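Local coordinates for protein putative citrate lyase, alfa subunit (Streptococcus mutans, PDB 2HJ0) that is a putative citrate lyase alpha subunit of the CitF family, probably built from Rossmann-like alpha/beta domains and found here as a two-chain assembly, at residues G191-D196 with I218-T223. Numbering follows the deposited sequence.
Sequences GYAMID and ISIPQT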
ATOM      1  N   GLY A 191     -10.308  -0.077   5.883  1.00 12.99           N
ATOM      2  CA  GLY A 191     -10.350  -0.710   4.579  1.00 13.07           C
ATOM      3  C   GLY A 191     -11.121  -0.017   3.470  1.00 12.77           C
ATOM      4  O   GLY A 191     -10.713  -0.079   2.312  1.00 12.09           O
ATOM      5  N   TYR A 192     -12.233   0.632   3.790  1.00 12.36           N
ATOM      6  CA  TYR A 192     -12.969   1.292   2.730  1.00 12.82           C
ATOM      7  C   TYR A 192     -12.267   2.605   2.379  1.00 14.47           C
ATOM      8  O   TYR A 192     -12.173   2.957   1.212  1.00 16.65           O
ATOM      9  CB  TYR A 192     -14.434   1.529   3.133  1.00 11.53           C
ATOM     10  CG  TYR A 192     -15.188   0.253   3.465  1.00 12.20           C
ATOM     11  CD1 TYR A 192     -15.206  -0.826   2.575  1.00 11.58           C
ATOM     12  CD2 TYR A 192     -15.823   0.098   4.706  1.00 12.02           C
ATOM     13  CE1 TYR A 192     -15.826  -2.037   2.921  1.00 13.46           C
ATOM     14  CE2 TYR A 192     -16.447  -1.102   5.064  1.00 11.92           C
ATOM     15  CZ  TYR A 192     -16.442  -2.169   4.172  1.00 13.50           C
ATOM     16  OH  TYR A 192     -17.013  -3.372   4.533  1.00 12.43           O
ATOM     17  N   ALA A 193     -11.738   3.318   3.370  1.00 14.26           N
ATOM     18  CA  ALA A 193     -11.058   4.579   3.087  1.00 13.77           C
ATOM     19  C   ALA A 193      -9.710   4.397   2.394  1.00 14.75           C
ATOM     20  O   ALA A 193      -9.291   5.243   1.599  1.00 14.86           O
ATOM     21  CB  ALA A 193     -10.869   5.373   4.364  1.00 12.72           C
HETATM   22  N   MSE A 194      -9.033   3.293   2.685  1.00 15.43           N
HETATM   23  CA  MSE A 194      -7.720   3.041   2.091  1.00 17.04           C
HETATM   24  C   MSE A 194      -7.718   3.021   0.576  1.00 16.04           C
HETATM   25  O   MSE A 194      -6.730   3.397  -0.051  1.00 15.84           O
HETATM   26  CB  MSE A 194      -7.128   1.729   2.616  1.00 18.16           C
HETATM   27  CG  MSE A 194      -6.518   1.849   4.002  1.00 21.09           C
HETATM   28 SE   MSE A 194      -6.266   0.145   4.892  1.00 25.65          SE
HETATM   29  CE  MSE A 194      -4.375  -0.123   4.570  1.00 24.71           C
ATOM     30  N   ILE A 195      -8.815   2.580  -0.019  1.00 15.84           N
ATOM     31  CA  ILE A 195      -8.868   2.540  -1.464  1.00 16.18           C
ATOM     32  C   ILE A 195      -9.078   3.948  -2.004  1.00 15.68           C
ATOM     33  O   ILE A 195      -8.524   4.305  -3.028  1.00 15.36           O
ATOM     34  CB  ILE A 195      -9.973   1.611  -1.938  1.00 17.20           C
ATOM     35  CG1 ILE A 195     -10.073   1.664  -3.453  1.00 17.40           C
ATOM     36  CG2 ILE A 195     -11.284   1.994  -1.304  1.00 18.29           C
ATOM     37  CD1 ILE A 195     -11.072   0.688  -3.992  1.00 18.90           C
ATOM     38  N   ASP A 196      -9.863   4.754  -1.302  1.00 15.51           N
ATOM     39  CA  ASP A 196     -10.090   6.119  -1.724  1.00 14.90           C
ATOM     40  C   ASP A 196      -8.786   6.873  -1.804  1.00 14.01           C
ATOM     41  O   ASP A 196      -8.477   7.480  -2.813  1.00 14.89           O
ATOM     42  CB  ASP A 196     -10.987   6.844  -0.734  1.00 17.56           C
ATOM     43  CG  ASP A 196     -12.429   6.423  -0.845  1.00 20.03           C
ATOM     44  OD1 ASP A 196     -12.687   5.203  -0.858  1.00 21.01           O
ATOM     45  OD2 ASP A 196     -13.301   7.311  -0.921  1.00 21.02           O
ATOM     46  N   ILE A 218       0.563   2.791  10.170  1.00  7.31           N
ATOM     47  CA  ILE A 218       0.154   3.633   9.055  1.00  6.35           C
ATOM     48  C   ILE A 218      -0.833   2.927   8.131  1.00  6.55           C
ATOM     49  O   ILE A 218      -0.457   2.025   7.398  1.00  7.50           O
ATOM     50  CB  ILE A 218       1.375   4.044   8.256  1.00  5.03           C
ATOM     51  CG1 ILE A 218       2.375   4.736   9.190  1.00  6.46           C
ATOM     52  CG2 ILE A 218       0.951   4.914   7.104  1.00  6.21           C
ATOM     53  CD1 ILE A 218       3.717   5.088   8.542  1.00  7.00           C
ATOM     54  N   SER A 219      -2.101   3.315   8.179  1.00  7.75           N
ATOM     55  CA  SER A 219      -3.090   2.699   7.294  1.00  8.87           C
ATOM     56  C   SER A 219      -3.171   3.494   5.985  1.00  8.57           C
ATOM     57  O   SER A 219      -3.458   2.950   4.919  1.00  9.78           O
ATOM     58  CB  SER A 219      -4.450   2.648   7.984  1.00  9.08           C
ATOM     59  OG  SER A 219      -4.361   1.900   9.183  1.00  7.22           O
ATOM     60  N   ILE A 220      -2.910   4.793   6.090  1.00  8.34           N
ATOM     61  CA  ILE A 220      -2.911   5.689   4.947  1.00  6.48           C
ATOM     62  C   ILE A 220      -1.609   6.486   5.060  1.00  6.91           C
ATOM     63  O   ILE A 220      -1.403   7.237   6.015  1.00  6.16           O
ATOM     64  CB  ILE A 220      -4.134   6.589   4.986  1.00  3.11           C
ATOM     65  CG1 ILE A 220      -5.380   5.726   4.815  1.00  1.00           C
ATOM     66  CG2 ILE A 220      -4.025   7.652   3.930  1.00  1.00           C
ATOM     67  CD1 ILE A 220      -6.676   6.442   4.933  1.00  1.00           C
ATOM     68  N   PRO A 221      -0.700   6.299   4.085  1.00  7.91           N
ATOM     69  CA  PRO A 221       0.605   6.966   4.035  1.00  8.01           C
ATOM     70  C   PRO A 221       0.540   8.431   3.617  1.00  9.60           C
ATOM     71  O   PRO A 221      -0.394   8.864   2.928  1.00 10.76           O
ATOM     72  CB  PRO A 221       1.373   6.116   3.036  1.00  6.68           C
ATOM     73  CG  PRO A 221       0.307   5.801   2.028  1.00  6.54           C
ATOM     74  CD  PRO A 221      -0.898   5.456   2.883  1.00  7.53           C
ATOM     75  N   GLN A 222       1.550   9.187   4.037  1.00  9.30           N
ATOM     76  CA  GLN A 222       1.640  10.608   3.720  1.00 10.10           C
ATOM     77  C   GLN A 222       1.654  10.805   2.199  1.00  9.93           C
ATOM     78  O   GLN A 222       1.224  11.849   1.699  1.00  9.09           O
ATOM     79  CB  GLN A 222       2.914  11.202   4.350  1.00 10.48           C
ATOM     80  CG  GLN A 222       4.202  10.469   3.916  1.00 10.42           C
ATOM     81  CD  GLN A 222       5.422  10.793   4.758  1.00  9.11           C
ATOM     82  OE1 GLN A 222       5.424  10.556   5.956  1.00  9.78           O
ATOM     83  NE2 GLN A 222       6.470  11.320   4.128  1.00  8.03           N
ATOM     84  N   THR A 223       2.123   9.787   1.474  1.00  8.87           N
ATOM     85  CA  THR A 223       2.204   9.851   0.020  1.00  9.08           C
ATOM     86  C   THR A 223       0.863   9.807  -0.689  1.00  9.66           C
ATOM     87  O   THR A 223       0.796   9.983  -1.908  1.00 10.48           O
ATOM     88  CB  THR A 223       3.071   8.721  -0.547  1.00  9.94           C
ATOM     89  OG1 THR A 223       2.680   7.480   0.050  1.00  9.79           O
ATOM     90  CG2 THR A 223       4.539   8.988  -0.280  1.00  9.10           C
TER
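Met194, present as selenomethionine, reaches from the helix 191-199 to Ser219 and Ile220, and most of what the two segments share passes through it. The apolar part comes first. CG of Met194 lies 4.1 Å from CG1 of Ile220, the two side chains meeting at a slant rather than running alongside. With chi1 at -65° the CG1 branch of Ile220 stands anti to its own carbonyl carbon, and this arm, ending in CD1, is the one turned to the helix. Ile220 CD1 comes within 4.4 Å of CB of Ala193, the residue before Met194. Both Ala193 and Ile220 also rest on Leu167 of the strand 164-169, so the helix and the loop are packed against the same strand of a largely parallel sheet. In this alpha/beta region, consistent with the Rossmann-like clan of the family, the helix leads into the strand 202-207; the long connection from there to the neighbouring, parallel strand 227-230 contains the loop residues 218-223.

A looser side-chain approach brings SE of Met194 to 4.4 Å from CB of Ser219. The other kind of contact is with the backbone. The selenomethionine bends at chi3 (100°), and its CG and CE both border the carbonyl O of Ser219. CE of Met194 is 3.2 Å from O of Ser219. These are van der Waals approaches, and no hydrogen bond joins the two segments. Polar holds on the loop come from its other neighbours: Ser219 and Ile220 both pair with Ala178 in a classic beta bulge, and Ser219 OG is hydrogen-bonded to Glu348. Farther along, Gln222 NE2 is hydrogen-bonded to Gly361 O of the second subunit, and Thr223 packs on that same glycine.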